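PDB 3PV5: DegQ, which is probably a serine protease and chaperone of the HtrA family that encloses its own proteolytic chamber by assembling into large 12-subunit particles. Local coordinates for residues A[364-369]-A[433-438]; A[299-304]-A[337-342]. All coordinates share one frame; numbering follows the deposited sequence.

Each contact sits in one of the two PDZ domains that follow the trypsin-like protease domain. Contact 2, in the first PDZ domain, is complete before contact 1, in the second, begins. Their centres are 37 Å apart and their nearest atoms about 20 Å, so they do not touch. The rest of strand 342-349 and helix 353-363 lead from one to the other. Strands 332-339 and 435-441 hold like places in two separate antiparallel sheets of the same strand pairing. Contact 2 ties a turn to the end of its strand mainly by polar bonds; contact 1 is mostly apolar packing. Both lie near other subunits of the 12-chain assembly, consistent with PDZ domains helping to build the particle.

Contact 1 of 2, residues A[364-369]-A[433-438]; sequences NPFLYG and KELLVQ
One face of the Phe-366 ring is covered by Leu-435, and the backbone O of Lys-433 lies at the ring's edge, near its plane. Glu-434 N comes to the ring obliquely, 3.8 Å from Phe-366 CZ. This is the second PDZ domain: the loop that leaves helix 353-363 packs against the start of strand 435-441. The loop turns tightly after the helix. Asn-364 O takes the backbone N-H of both Leu-367 and Tyr-368.

The Phe-366 side chain starts toward the strand. Its CG is anti to the carbonyl carbon (chi1 -53°), and the ring lies along the backbone from Lys-433 to Leu-435. Leu-435 CB makes a CH-pi contact, 4.0 Å from the ring centroid of Phe-366 and 20° off the normal. It sits off-centre, toward the rim near Phe-366 CG and CD1. Val-450 on strand 444-450 touches both Phe-366 and Leu-435. The contact is largely buried and apolar. Glu-434 points away from the loop and packs on Ala-274 of a neighbouring subunit; Leu-436 packs on Leu-271 of the same subunit. Leu-367 also packs on Leu-424 and Ala-428 of helix 421-428, and the end of its side chain reaches back to the strand, with Leu-367 CD2 4.3 Å from Leu-435 CD1.

Contact 2 of 2, residues A[299-304]-A[337-342]; sequences GLKAGD and VERDNK
The backbones of 299-304 and 337-342 come closest at Asp-304 and Arg-339, with CA atoms 5.0 Å apart, where a type II turn from Lys-301 to Asp-304 meets the end of strand 332-339 and the type I' turn that follows it.

Arg-339 grips the carboxylate of Asp-304 side-on in a salt bridge. Its NE bonds to Asp-304 OD1 at 2.8 Å, and its NH2 to Asp-304 OD2 at 3.0 Å. Both oxygens are met on the syn side. The carboxylate and guanidinium planes are 16° apart, nearly coplanar, and the NH2 bond is nearly straight (174°). Arg-339 NH2 also donates to Gly-299 O at 2.7 Å, a more bent bond. The arginine chain starts extended and bends at chi3 (-58°), which lays its guanidinium alongside the carboxylate. Lys-301 CG lies over one guanidinium face, 3.9 Å from Arg-339 NH2.

In this first PDZ domain, the contact joins the loop between helix 294-297 and strand 305-309 to the hairpin of strands 332-339 and 342-349. Gly-299 ends the helix in a Schellman motif. Asp-304 also holds its own turn: Lys-301 N donates to Asp-304 OD2 at 2.8 Å, from above the carboxylate plane. That oxygen therefore has two donors, which would probably favour the ionised form.

Next to the salt bridge, Val-337 CG2 packs against Leu-300 CD1 at 3.6 Å and against Asp-304 CB. Leu-300 also touches Leu-346 and Val-289 of the same sheet. At the hairpin end, a water donates to Gly-303 O and accepts from Asp-340 N, 3.0 Å from each.

Contact 1 of 2, residues A[364-369]-A[433-438]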
loop_
_atom_site.group_PDB
_atom_site.type_symbol
_atom_site.label_atom_id
_atom_site.label_comp_id
_atom_site.label_asym_id
_atom_site.label_seq_id
_atom_site.Cartn_x
_atom_site.Cartn_y
_atom_site.Cartn_z
ATOM N N ASN A 364 -29.697 -46.531 -25.424
ATOM C CA ASN A 364 -28.844 -45.832 -26.407
ATOM C C ASN A 364 -27.409 -45.860 -25.845
ATOM O O ASN A 364 -26.812 -44.840 -25.586
ATOM C CB ASN A 364 -29.371 -44.384 -26.557
ATOM C CG ASN A 364 -28.677 -43.588 -27.662
ATOM O OD1 ASN A 364 -27.951 -44.149 -28.503
ATOM N ND2 ASN A 364 -28.906 -42.263 -27.667
ATOM N N PRO A 365 -26.853 -47.061 -25.632
ATOM C CA PRO A 365 -25.703 -47.236 -24.685
ATOM C C PRO A 365 -24.395 -46.582 -25.090
ATOM O O PRO A 365 -23.545 -46.248 -24.221
ATOM C CB PRO A 365 -25.512 -48.760 -24.586
ATOM C CG PRO A 365 -26.488 -49.398 -25.625
ATOM C CD PRO A 365 -27.133 -48.267 -26.439
ATOM N N PHE A 366 -24.214 -46.369 -26.377
ATOM C CA PHE A 366 -22.984 -45.784 -26.797
ATOM C C PHE A 366 -23.102 -44.289 -27.006
ATOM O O PHE A 366 -22.104 -43.628 -26.894
ATOM C CB PHE A 366 -22.483 -46.447 -28.063
ATOM C CG PHE A 366 -22.385 -47.963 -27.989
ATOM C CD1 PHE A 366 -22.919 -48.754 -29.011
ATOM C CD2 PHE A 366 -21.773 -48.581 -26.929
ATOM C CE1 PHE A 366 -22.824 -50.135 -28.971
ATOM C CE2 PHE A 366 -21.669 -49.963 -26.879
ATOM C CZ PHE A 366 -22.198 -50.752 -27.907
ATOM N N LEU A 367 -24.286 -43.748 -27.298
ATOM C CA LEU A 367 -24.404 -42.333 -27.759
ATOM C C LEU A 367 -25.156 -41.425 -26.811
ATOM O O LEU A 367 -25.253 -40.221 -27.030
ATOM C CB LEU A 367 -25.117 -42.260 -29.121
ATOM C CG LEU A 367 -24.591 -43.214 -30.184
ATOM C CD1 LEU A 367 -25.435 -43.043 -31.457
ATOM C CD2 LEU A 367 -23.135 -42.978 -30.422
ATOM N N TYR A 368 -25.733 -42.034 -25.797
ATOM C CA TYR A 368 -26.347 -41.350 -24.720
ATOM C C TYR A 368 -25.480 -40.232 -24.151
ATOM O O TYR A 368 -24.288 -40.394 -23.936
ATOM C CB TYR A 368 -26.636 -42.341 -23.623
ATOM C CG TYR A 368 -27.037 -41.667 -22.378
ATOM C CD1 TYR A 368 -28.360 -41.304 -22.167
ATOM C CD2 TYR A 368 -26.077 -41.337 -21.418
ATOM C CE1 TYR A 368 -28.729 -40.659 -21.017
ATOM C CE2 TYR A 368 -26.433 -40.672 -20.272
ATOM C CZ TYR A 368 -27.765 -40.347 -20.067
ATOM O OH TYR A 368 -28.120 -39.681 -18.898
ATOM N N GLY A 369 -26.113 -39.085 -23.959
ATOM C CA GLY A 369 -25.472 -37.918 -23.384
ATOM C C GLY A 369 -24.700 -37.086 -24.392
ATOM O O GLY A 369 -24.007 -36.130 -24.004
ATOM N N LYS A 433 -20.422 -55.455 -28.138
ATOM C CA LYS A 433 -19.995 -55.108 -26.780
ATOM C C LYS A 433 -19.459 -53.669 -26.712
ATOM O O LYS A 433 -19.317 -53.101 -25.642
ATOM C CB LYS A 433 -18.971 -56.122 -26.237
ATOM C CG LYS A 433 -17.795 -56.528 -27.163
ATOM C CD LYS A 433 -17.165 -57.910 -26.770
ATOM C CE LYS A 433 -16.263 -57.842 -25.492
ATOM N NZ LYS A 433 -16.312 -59.092 -24.641
ATOM N N GLU A 434 -19.236 -53.073 -27.880
ATOM C CA GLU A 434 -18.422 -51.896 -27.985
ATOM C C GLU A 434 -18.575 -51.243 -29.342
ATOM O O GLU A 434 -18.835 -51.915 -30.345
ATOM C CB GLU A 434 -16.978 -52.312 -27.846
ATOM C CG GLU A 434 -16.554 -53.255 -28.997
ATOM C CD GLU A 434 -15.361 -54.122 -28.678
ATOM O OE1 GLU A 434 -14.977 -54.215 -27.473
ATOM O OE2 GLU A 434 -14.820 -54.699 -29.662
ATOM N N LEU A 435 -18.376 -49.930 -29.359
ATOM C CA LEU A 435 -18.418 -49.151 -30.561
ATOM C C LEU A 435 -17.025 -48.580 -30.827
ATOM O O LEU A 435 -16.495 -47.768 -30.058
ATOM C CB LEU A 435 -19.399 -48.016 -30.372
ATOM C CG LEU A 435 -20.277 -47.526 -31.540
ATOM C CD1 LEU A 435 -20.319 -46.027 -31.555
ATOM C CD2 LEU A 435 -19.896 -48.100 -32.895
ATOM N N LEU A 436 -16.426 -49.018 -31.925
ATOM C CA LEU A 436 -15.200 -48.395 -32.423
ATOM C C LEU A 436 -15.512 -47.120 -33.256
ATOM O O LEU A 436 -16.281 -47.130 -34.197
ATOM C CB LEU A 436 -14.405 -49.388 -33.240
ATOM C CG LEU A 436 -13.078 -48.898 -33.769
ATOM C CD1 LEU A 436 -12.045 -48.825 -32.604
ATOM C CD2 LEU A 436 -12.638 -49.822 -34.874
ATOM N N VAL A 437 -14.901 -46.018 -32.874
ATOM C CA VAL A 437 -15.247 -44.697 -33.417
ATOM C C VAL A 437 -13.935 -44.055 -33.837
ATOM O O VAL A 437 -12.970 -44.115 -33.078
ATOM C CB VAL A 437 -15.973 -43.851 -32.339
ATOM C CG1 VAL A 437 -15.893 -42.426 -32.643
ATOM C CG2 VAL A 437 -17.426 -44.242 -32.242
ATOM N N GLN A 438 -13.887 -43.520 -35.049
ATOM C CA GLN A 438 -12.729 -42.774 -35.527
ATOM C C GLN A 438 -13.139 -41.314 -35.529
ATOM O O GLN A 438 -14.179 -40.977 -36.088
ATOM C CB GLN A 438 -12.343 -43.251 -36.915
ATOM C CG GLN A 438 -11.165 -42.616 -37.524
ATOM C CD GLN A 438 -10.959 -43.022 -39.002
ATOM O OE1 GLN A 438 -11.743 -43.798 -39.577
ATOM N NE2 GLN A 438 -9.881 -42.526 -39.604
#

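Contact 2 of 2, residues A[299-304]-A[337-342]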
loop_
_atom_site.group_PDB
_atom_site.type_symbol
_atom_site.label_atom_id
_atom_site.label_comp_id
_atom_site.label_asym_id
_atom_site.label_seq_id
_atom_site.Cartn_x
_atom_site.Cartn_y
_atom_site.Cartn_z
ATOM N N GLY A 299 -49.518 -38.824 -22.211
ATOM C CA GLY A 299 -50.210 -38.154 -23.325
ATOM C C GLY A 299 -50.166 -36.628 -23.313
ATOM O O GLY A 299 -50.727 -35.961 -24.193
ATOM N N LEU A 300 -49.428 -36.069 -22.363
ATOM C CA LEU A 300 -49.294 -34.638 -22.265
ATOM C C LEU A 300 -48.527 -34.097 -23.471
ATOM O O LEU A 300 -47.517 -34.679 -23.873
ATOM C CB LEU A 300 -48.547 -34.315 -20.989
ATOM C CG LEU A 300 -48.664 -32.928 -20.404
ATOM C CD1 LEU A 300 -50.089 -32.643 -19.922
ATOM C CD2 LEU A 300 -47.666 -32.861 -19.235
ATOM N N LYS A 301 -49.023 -32.998 -24.025
ATOM C CA LYS A 301 -48.347 -32.266 -25.081
ATOM C C LYS A 301 -48.108 -30.792 -24.716
ATOM O O LYS A 301 -48.907 -30.144 -23.997
ATOM C CB LYS A 301 -49.167 -32.317 -26.397
ATOM C CG LYS A 301 -49.239 -33.719 -27.038
ATOM C CD LYS A 301 -49.905 -33.653 -28.463
ATOM C CE LYS A 301 -50.328 -35.078 -29.022
ATOM N NZ LYS A 301 -49.195 -36.093 -29.120
ATOM N N ALA A 302 -46.998 -30.286 -25.222
ATOM C CA ALA A 302 -46.739 -28.843 -25.290
ATOM C C ALA A 302 -48.002 -28.174 -25.806
ATOM O O ALA A 302 -48.501 -28.548 -26.876
ATOM C CB ALA A 302 -45.554 -28.548 -26.268
ATOM N N GLY A 303 -48.489 -27.194 -25.047
ATOM C CA GLY A 303 -49.598 -26.345 -25.412
ATOM C C GLY A 303 -50.822 -26.717 -24.617
ATOM O O GLY A 303 -51.831 -25.990 -24.624
ATOM N N ASP A 304 -50.779 -27.864 -23.950
ATOM C CA ASP A 304 -51.852 -28.234 -23.052
ATOM C C ASP A 304 -51.922 -27.213 -21.929
ATOM O O ASP A 304 -50.901 -26.650 -21.532
ATOM C CB ASP A 304 -51.622 -29.619 -22.444
ATOM C CG ASP A 304 -51.771 -30.769 -23.451
ATOM O OD1 ASP A 304 -52.194 -30.547 -24.622
ATOM O OD2 ASP A 304 -51.429 -31.914 -23.046
ATOM N N VAL A 337 -56.418 -31.487 -18.202
ATOM C CA VAL A 337 -55.786 -30.677 -19.180
ATOM C C VAL A 337 -56.819 -30.098 -20.096
ATOM O O VAL A 337 -57.831 -30.737 -20.383
ATOM C CB VAL A 337 -54.878 -31.589 -20.026
ATOM C CG1 VAL A 337 -55.219 -31.544 -21.525
ATOM C CG2 VAL A 337 -53.430 -31.310 -19.723
ATOM N N GLU A 338 -56.562 -28.900 -20.612
ATOM C CA GLU A 338 -57.343 -28.444 -21.729
ATOM C C GLU A 338 -56.463 -28.377 -22.996
ATOM O O GLU A 338 -55.313 -27.936 -22.939
ATOM C CB GLU A 338 -57.972 -27.124 -21.363
ATOM C CG GLU A 338 -59.018 -26.700 -22.337
ATOM C CD GLU A 338 -60.444 -26.780 -21.840
ATOM O OE1 GLU A 338 -60.711 -27.220 -20.709
ATOM O OE2 GLU A 338 -61.315 -26.357 -22.614
ATOM N N ARG A 339 -56.984 -28.862 -24.126
ATOM C CA ARG A 339 -56.216 -28.917 -25.364
ATOM C C ARG A 339 -57.099 -28.441 -26.512
ATOM O O ARG A 339 -58.099 -29.090 -26.866
ATOM C CB ARG A 339 -55.689 -30.343 -25.605
ATOM C CG ARG A 339 -54.933 -30.517 -26.931
ATOM C CD ARG A 339 -54.500 -31.959 -27.195
ATOM N NE ARG A 339 -53.646 -32.475 -26.131
ATOM C CZ ARG A 339 -53.295 -33.757 -25.936
ATOM N NH1 ARG A 339 -53.713 -34.738 -26.739
ATOM N NH2 ARG A 339 -52.537 -34.069 -24.894
ATOM N N ASP A 340 -56.747 -27.302 -27.099
ATOM C CA ASP A 340 -57.594 -26.667 -28.148
ATOM C C ASP A 340 -59.062 -26.742 -27.721
ATOM O O ASP A 340 -59.944 -27.155 -28.490
ATOM C CB ASP A 340 -57.406 -27.321 -29.527
ATOM C CG ASP A 340 -55.937 -27.335 -29.990
ATOM O OD1 ASP A 340 -55.517 -28.333 -30.623
ATOM O OD2 ASP A 340 -55.198 -26.350 -29.723
ATOM N N ASN A 341 -59.301 -26.404 -26.465
ATOM C CA ASN A 341 -60.652 -26.240 -25.946
ATOM C C ASN A 341 -61.447 -27.512 -25.634
ATOM O O ASN A 341 -62.607 -27.430 -25.216
ATOM C CB ASN A 341 -61.448 -25.267 -26.835
ATOM C CG ASN A 341 -61.246 -23.852 -26.414
ATOM O OD1 ASN A 341 -61.844 -23.392 -25.441
ATOM N ND2 ASN A 341 -60.363 -23.158 -27.104
ATOM N N LYS A 342 -60.811 -28.662 -25.797
ATOM C CA LYS A 342 -61.368 -29.927 -25.298
ATOM C C LYS A 342 -60.687 -30.331 -23.975
ATOM O O LYS A 342 -59.488 -30.307 -23.890
ATOM C CB LYS A 342 -61.149 -31.049 -26.322
ATOM C CG LYS A 342 -62.189 -31.184 -27.452
ATOM C CD LYS A 342 -62.237 -29.998 -28.442
ATOM C CE LYS A 342 -63.661 -29.885 -29.118
ATOM N NZ LYS A 342 -63.968 -28.525 -29.702
HETATM O O HOH W 1 -54.581 -25.839 -25.714
#